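Local coordinates for pantothenate kinase (Coxiella burnetii, PDB 3TQC), which catalyses the ATP-dependent phosphorylation of pantothenate to 4'-phosphopantothenate, the first step of coenzyme A biosynthesis, at residues B[59-70]-B[111-122]. Sequence-based numbering, arbitrary orientation.
Sequences YLPLSRLLSFYV and VLKALLSRWPDH
With its OG turned anti to the backbone N (chi1 -173°), S67 presents its hydroxyl to H122, whose CG stands between its own backbone N and carbonyl carbon (chi1 50°), bringing the ring edge to the hydroxyl. The S67 OG to H122 NE2 hydrogen bond, 2.7 Å long, runs to the imidazole edge, and either partner could be the donor. A weak bond from ND1 to the L116 carbonyl also ties the ring to its own segment, while V70 CG1 packs 3.7 Å from H122 CD2. S67 serves a second neighbour as well: its CB lies over the six-membered ring of W119 in a CH-pi contact, 4.3 Å from the centroid, and R118 CG sits over the opposite face, toward its rim. S63 OG meets the same indole at its edge, 3.1 Å from W119 CZ3, and is held there by a hydrogen bond to a lone pair of L60 O, which also accepts from R64 N. R64 crosses the indole at about a right angle, its CD 3.4 Å from W119 CZ2. Deeper in, the contact becomes aliphatic. L112 is a knob in the hole formed by Y59, L62, S63 and L66, with CD1 against L66 CD1 at 3.8 Å, while L116 CD2 sits by S63 O and L66 CB. V111 CG1 packs 3.5 Å from Y59 CB, and the Y59 side chain comes within about 4 Å of the bound ADP. L66 and L116 both rest on I95, joining the contact to the central sheet. The axes of 59-70 and 111-116 cross at -64°, an example of helix-on-helix packing over the mixed sheet of a P-loop kinase: the long helix 52-84 lies across the helix that follows the Walker A loop and the two type I turns, L116 to W119 and W119 to H122, that lead on from it.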
loop_
_atom_site.group_PDB
_atom_site.type_symbol
_atom_site.label_atom_id
_atom_site.label_comp_id
_atom_site.label_asym_id
_atom_site.label_seq_id
_atom_site.Cartn_x
_atom_site.Cartn_y
_atom_site.Cartn_z
ATOM N N TYR B 59 10.944 7.318 -21.485
ATOM C CA TYR B 59 9.717 6.509 -21.404
ATOM C C TYR B 59 9.842 5.090 -21.924
ATOM O O TYR B 59 9.234 4.171 -21.375
ATOM C CB TYR B 59 8.545 7.262 -22.045
ATOM C CG TYR B 59 8.302 8.520 -21.256
ATOM C CD1 TYR B 59 7.694 8.455 -20.022
ATOM C CD2 TYR B 59 8.767 9.756 -21.700
ATOM C CE1 TYR B 59 7.504 9.582 -19.260
ATOM C CE2 TYR B 59 8.577 10.890 -20.944
ATOM C CZ TYR B 59 7.944 10.792 -19.720
ATOM O OH TYR B 59 7.746 11.904 -18.949
ATOM N N LEU B 60 10.652 4.898 -22.956
ATOM C CA LEU B 60 10.911 3.560 -23.444
ATOM C C LEU B 60 11.597 2.706 -22.368
ATOM O O LEU B 60 11.083 1.659 -22.010
ATOM C CB LEU B 60 11.700 3.586 -24.745
ATOM C CG LEU B 60 12.028 2.207 -25.331
ATOM C CD1 LEU B 60 10.782 1.326 -25.364
ATOM C CD2 LEU B 60 12.628 2.353 -26.723
ATOM N N PRO B 61 12.740 3.158 -21.828
ATOM C CA PRO B 61 13.327 2.336 -20.756
ATOM C C PRO B 61 12.453 2.257 -19.495
ATOM O O PRO B 61 12.473 1.239 -18.797
ATOM C CB PRO B 61 14.671 3.016 -20.454
ATOM C CG PRO B 61 14.645 4.327 -21.171
ATOM C CD PRO B 61 13.650 4.220 -22.284
ATOM N N LEU B 62 11.698 3.319 -19.208
ATOM C CA LEU B 62 10.758 3.278 -18.102
ATOM C C LEU B 62 9.772 2.153 -18.356
ATOM O O LEU B 62 9.498 1.365 -17.464
ATOM C CB LEU B 62 10.034 4.618 -17.912
ATOM C CG LEU B 62 8.910 4.628 -16.872
ATOM C CD1 LEU B 62 9.373 4.003 -15.561
ATOM C CD2 LEU B 62 8.343 6.042 -16.633
ATOM N N SER B 63 9.265 2.061 -19.582
ATOM C CA SER B 63 8.322 1.002 -19.898
ATOM C C SER B 63 8.960 -0.376 -19.747
ATOM O O SER B 63 8.313 -1.295 -19.248
ATOM C CB SER B 63 7.704 1.175 -21.285
ATOM O OG SER B 63 8.615 0.834 -22.313
ATOM N N ARG B 64 10.221 -0.519 -20.147
ATOM C CA ARG B 64 10.925 -1.785 -19.960
ATOM C C ARG B 64 11.082 -2.123 -18.475
ATOM O O ARG B 64 10.911 -3.272 -18.092
ATOM C CB ARG B 64 12.291 -1.770 -20.648
ATOM C CG ARG B 64 13.118 -3.070 -20.496
ATOM C CD ARG B 64 12.513 -4.208 -21.275
ATOM N NE ARG B 64 13.117 -5.509 -20.988
ATOM C CZ ARG B 64 12.724 -6.356 -20.037
ATOM N NH1 ARG B 64 11.740 -6.061 -19.198
ATOM N NH2 ARG B 64 13.342 -7.514 -19.914
ATOM N N LEU B 65 11.401 -1.132 -17.645
ATOM C CA LEU B 65 11.525 -1.366 -16.205
ATOM C C LEU B 65 10.198 -1.891 -15.695
ATOM O O LEU B 65 10.137 -2.920 -15.056
ATOM C CB LEU B 65 11.927 -0.091 -15.453
ATOM C CG LEU B 65 11.933 -0.184 -13.910
ATOM C CD1 LEU B 65 13.074 -1.043 -13.422
ATOM C CD2 LEU B 65 12.000 1.179 -13.263
ATOM N N LEU B 66 9.123 -1.197 -16.033
ATOM C CA LEU B 66 7.793 -1.619 -15.628
ATOM C C LEU B 66 7.444 -3.005 -16.152
ATOM O O LEU B 66 6.787 -3.772 -15.465
ATOM C CB LEU B 66 6.757 -0.612 -16.108
ATOM C CG LEU B 66 6.896 0.751 -15.463
ATOM C CD1 LEU B 66 5.889 1.724 -16.045
ATOM C CD2 LEU B 66 6.700 0.550 -13.961
ATOM N N SER B 67 7.875 -3.323 -17.366
ATOM C CA SER B 67 7.622 -4.643 -17.911
ATOM C C SER B 67 8.184 -5.697 -16.964
ATOM O O SER B 67 7.543 -6.701 -16.742
ATOM C CB SER B 67 8.194 -4.804 -19.327
ATOM O OG SER B 67 7.803 -6.036 -19.912
ATOM N N PHE B 68 9.357 -5.456 -16.380
ATOM C CA PHE B 68 9.929 -6.427 -15.428
ATOM C C PHE B 68 8.938 -6.728 -14.314
ATOM O O PHE B 68 8.752 -7.889 -13.934
ATOM C CB PHE B 68 11.230 -5.944 -14.791
ATOM C CG PHE B 68 12.435 -6.076 -15.667
ATOM C CD1 PHE B 68 13.008 -7.300 -15.884
ATOM C CD2 PHE B 68 13.008 -4.953 -16.252
ATOM C CE1 PHE B 68 14.126 -7.418 -16.701
ATOM C CE2 PHE B 68 14.113 -5.060 -17.044
ATOM C CZ PHE B 68 14.676 -6.292 -17.275
ATOM N N TYR B 69 8.315 -5.682 -13.789
ATOM C CA TYR B 69 7.377 -5.839 -12.677
ATOM C C TYR B 69 6.142 -6.596 -13.104
ATOM O O TYR B 69 5.688 -7.474 -12.393
ATOM C CB TYR B 69 6.960 -4.486 -12.080
ATOM C CG TYR B 69 7.991 -3.897 -11.162
ATOM C CD1 TYR B 69 7.807 -3.893 -9.790
ATOM C CD2 TYR B 69 9.164 -3.338 -11.668
ATOM C CE1 TYR B 69 8.770 -3.349 -8.937
ATOM C CE2 TYR B 69 10.125 -2.790 -10.825
ATOM C CZ TYR B 69 9.927 -2.814 -9.460
ATOM O OH TYR B 69 10.886 -2.280 -8.619
ATOM N N VAL B 70 5.592 -6.262 -14.264
ATOM C CA VAL B 70 4.385 -6.929 -14.720
ATOM C C VAL B 70 4.657 -8.404 -14.998
ATOM O O VAL B 70 3.890 -9.257 -14.563
ATOM C CB VAL B 70 3.794 -6.264 -15.952
ATOM C CG1 VAL B 70 2.592 -7.021 -16.440
ATOM C CG2 VAL B 70 3.453 -4.832 -15.639
ATOM N N VAL B 111 1.647 7.688 -23.060
ATOM C CA VAL B 111 2.921 7.262 -23.606
ATOM C C VAL B 111 3.240 5.845 -23.134
ATOM O O VAL B 111 3.623 4.985 -23.944
ATOM C CB VAL B 111 4.054 8.191 -23.213
ATOM C CG1 VAL B 111 5.408 7.555 -23.580
ATOM C CG2 VAL B 111 3.851 9.529 -23.892
ATOM N N LEU B 112 3.055 5.623 -21.826
ATOM C CA LEU B 112 3.280 4.312 -21.233
ATOM C C LEU B 112 2.301 3.275 -21.754
ATOM O O LEU B 112 2.674 2.118 -21.883
ATOM C CB LEU B 112 3.235 4.373 -19.705
ATOM C CG LEU B 112 4.444 5.048 -19.033
ATOM C CD1 LEU B 112 4.363 4.872 -17.513
ATOM C CD2 LEU B 112 5.760 4.514 -19.560
ATOM N N LYS B 113 1.065 3.675 -22.052
ATOM C CA LYS B 113 0.074 2.744 -22.596
ATOM C C LYS B 113 0.552 2.230 -23.943
ATOM O O LYS B 113 0.546 1.025 -24.172
ATOM C CB LYS B 113 -1.314 3.379 -22.727
ATOM C CG LYS B 113 -2.330 2.573 -23.591
ATOM C CD LYS B 113 -3.641 3.359 -23.732
ATOM C CE LYS B 113 -4.756 2.607 -24.500
ATOM N NZ LYS B 113 -4.235 1.950 -25.736
ATOM N N ALA B 114 0.983 3.132 -24.816
ATOM C CA ALA B 114 1.530 2.738 -26.103
ATOM C C ALA B 114 2.774 1.862 -25.955
ATOM O O ALA B 114 2.860 0.829 -26.592
ATOM C CB ALA B 114 1.839 3.956 -26.963
ATOM N N LEU B 115 3.711 2.266 -25.103
ATOM C CA LEU B 115 4.978 1.556 -24.955
ATOM C C LEU B 115 4.851 0.228 -24.228
ATOM O O LEU B 115 5.422 -0.760 -24.658
ATOM C CB LEU B 115 6.005 2.422 -24.222
ATOM C CG LEU B 115 6.512 3.641 -24.998
ATOM C CD1 LEU B 115 7.516 4.434 -24.137
ATOM C CD2 LEU B 115 7.136 3.224 -26.286
ATOM N N LEU B 116 4.108 0.196 -23.128
ATOM C CA LEU B 116 3.933 -1.052 -22.403
ATOM C C LEU B 116 3.295 -2.132 -23.269
ATOM O O LEU B 116 3.569 -3.308 -23.076
ATOM C CB LEU B 116 3.122 -0.854 -21.131
ATOM C CG LEU B 116 3.893 -0.171 -19.993
ATOM C CD1 LEU B 116 2.977 0.155 -18.845
ATOM C CD2 LEU B 116 5.010 -1.072 -19.527
ATOM N N SER B 117 2.482 -1.732 -24.242
ATOM C CA SER B 117 1.748 -2.675 -25.055
ATOM C C SER B 117 2.647 -3.403 -26.071
ATOM O O SER B 117 2.249 -4.416 -26.613
ATOM C CB SER B 117 0.588 -1.970 -25.766
ATOM O OG SER B 117 0.996 -1.389 -26.980
ATOM N N ARG B 118 3.852 -2.888 -26.318
ATOM C CA ARG B 118 4.782 -3.511 -27.272
ATOM C C ARG B 118 5.308 -4.877 -26.845
ATOM O O ARG B 118 5.773 -5.635 -27.689
ATOM C CB ARG B 118 5.979 -2.587 -27.549
ATOM C CG ARG B 118 7.082 -2.639 -26.482
ATOM C CD ARG B 118 7.931 -1.345 -26.433
ATOM N NE ARG B 118 8.641 -1.046 -27.685
ATOM C CZ ARG B 118 9.844 -1.509 -28.025
ATOM N NH1 ARG B 118 10.510 -2.357 -27.248
ATOM N NH2 ARG B 118 10.379 -1.135 -29.180
ATOM N N TRP B 119 5.260 -5.192 -25.552
ATOM C CA TRP B 119 5.761 -6.479 -25.056
ATOM C C TRP B 119 4.710 -7.577 -25.085
ATOM O O TRP B 119 3.630 -7.412 -24.536
ATOM C CB TRP B 119 6.328 -6.331 -23.649
ATOM C CG TRP B 119 7.684 -5.790 -23.682
ATOM C CD1 TRP B 119 8.826 -6.460 -24.009
ATOM C CD2 TRP B 119 8.060 -4.445 -23.439
ATOM N NE1 TRP B 119 9.898 -5.610 -23.963
ATOM C CE2 TRP B 119 9.454 -4.364 -23.612
ATOM C CE3 TRP B 119 7.358 -3.302 -23.085
ATOM C CZ2 TRP B 119 10.155 -3.186 -23.441
ATOM C CZ3 TRP B 119 8.055 -2.130 -22.922
ATOM C CH2 TRP B 119 9.442 -2.083 -23.086
ATOM N N PRO B 120 5.046 -8.724 -25.700
ATOM C CA PRO B 120 4.038 -9.746 -25.940
ATOM C C PRO B 120 3.485 -10.422 -24.684
ATOM O O PRO B 120 2.473 -11.103 -24.781
ATOM C CB PRO B 120 4.767 -10.756 -26.855
ATOM C CG PRO B 120 6.191 -10.579 -26.558
ATOM C CD PRO B 120 6.359 -9.112 -26.263
ATOM N N ASP B 121 4.121 -10.258 -23.527
ATOM C CA ASP B 121 3.526 -10.751 -22.277
ATOM C C ASP B 121 2.395 -9.871 -21.784
ATOM O O ASP B 121 1.640 -10.289 -20.921
ATOM C CB ASP B 121 4.563 -10.893 -21.151
ATOM C CG ASP B 121 5.446 -12.126 -21.319
ATOM O OD1 ASP B 121 5.132 -12.979 -22.175
ATOM O OD2 ASP B 121 6.461 -12.237 -20.594
ATOM N N HIS B 122 2.283 -8.654 -22.303
ATOM C CA HIS B 122 1.239 -7.762 -21.847
ATOM C C HIS B 122 0.836 -6.717 -22.872
ATOM O O HIS B 122 0.923 -5.528 -22.627
ATOM C CB HIS B 122 1.624 -7.142 -20.507
ATOM C CG HIS B 122 2.989 -6.544 -20.470
ATOM N ND1 HIS B 122 3.302 -5.358 -21.102
ATOM C CD2 HIS B 122 4.115 -6.945 -19.837
ATOM C CE1 HIS B 122 4.570 -5.068 -20.875
ATOM N NE2 HIS B 122 5.087 -6.014 -20.112
#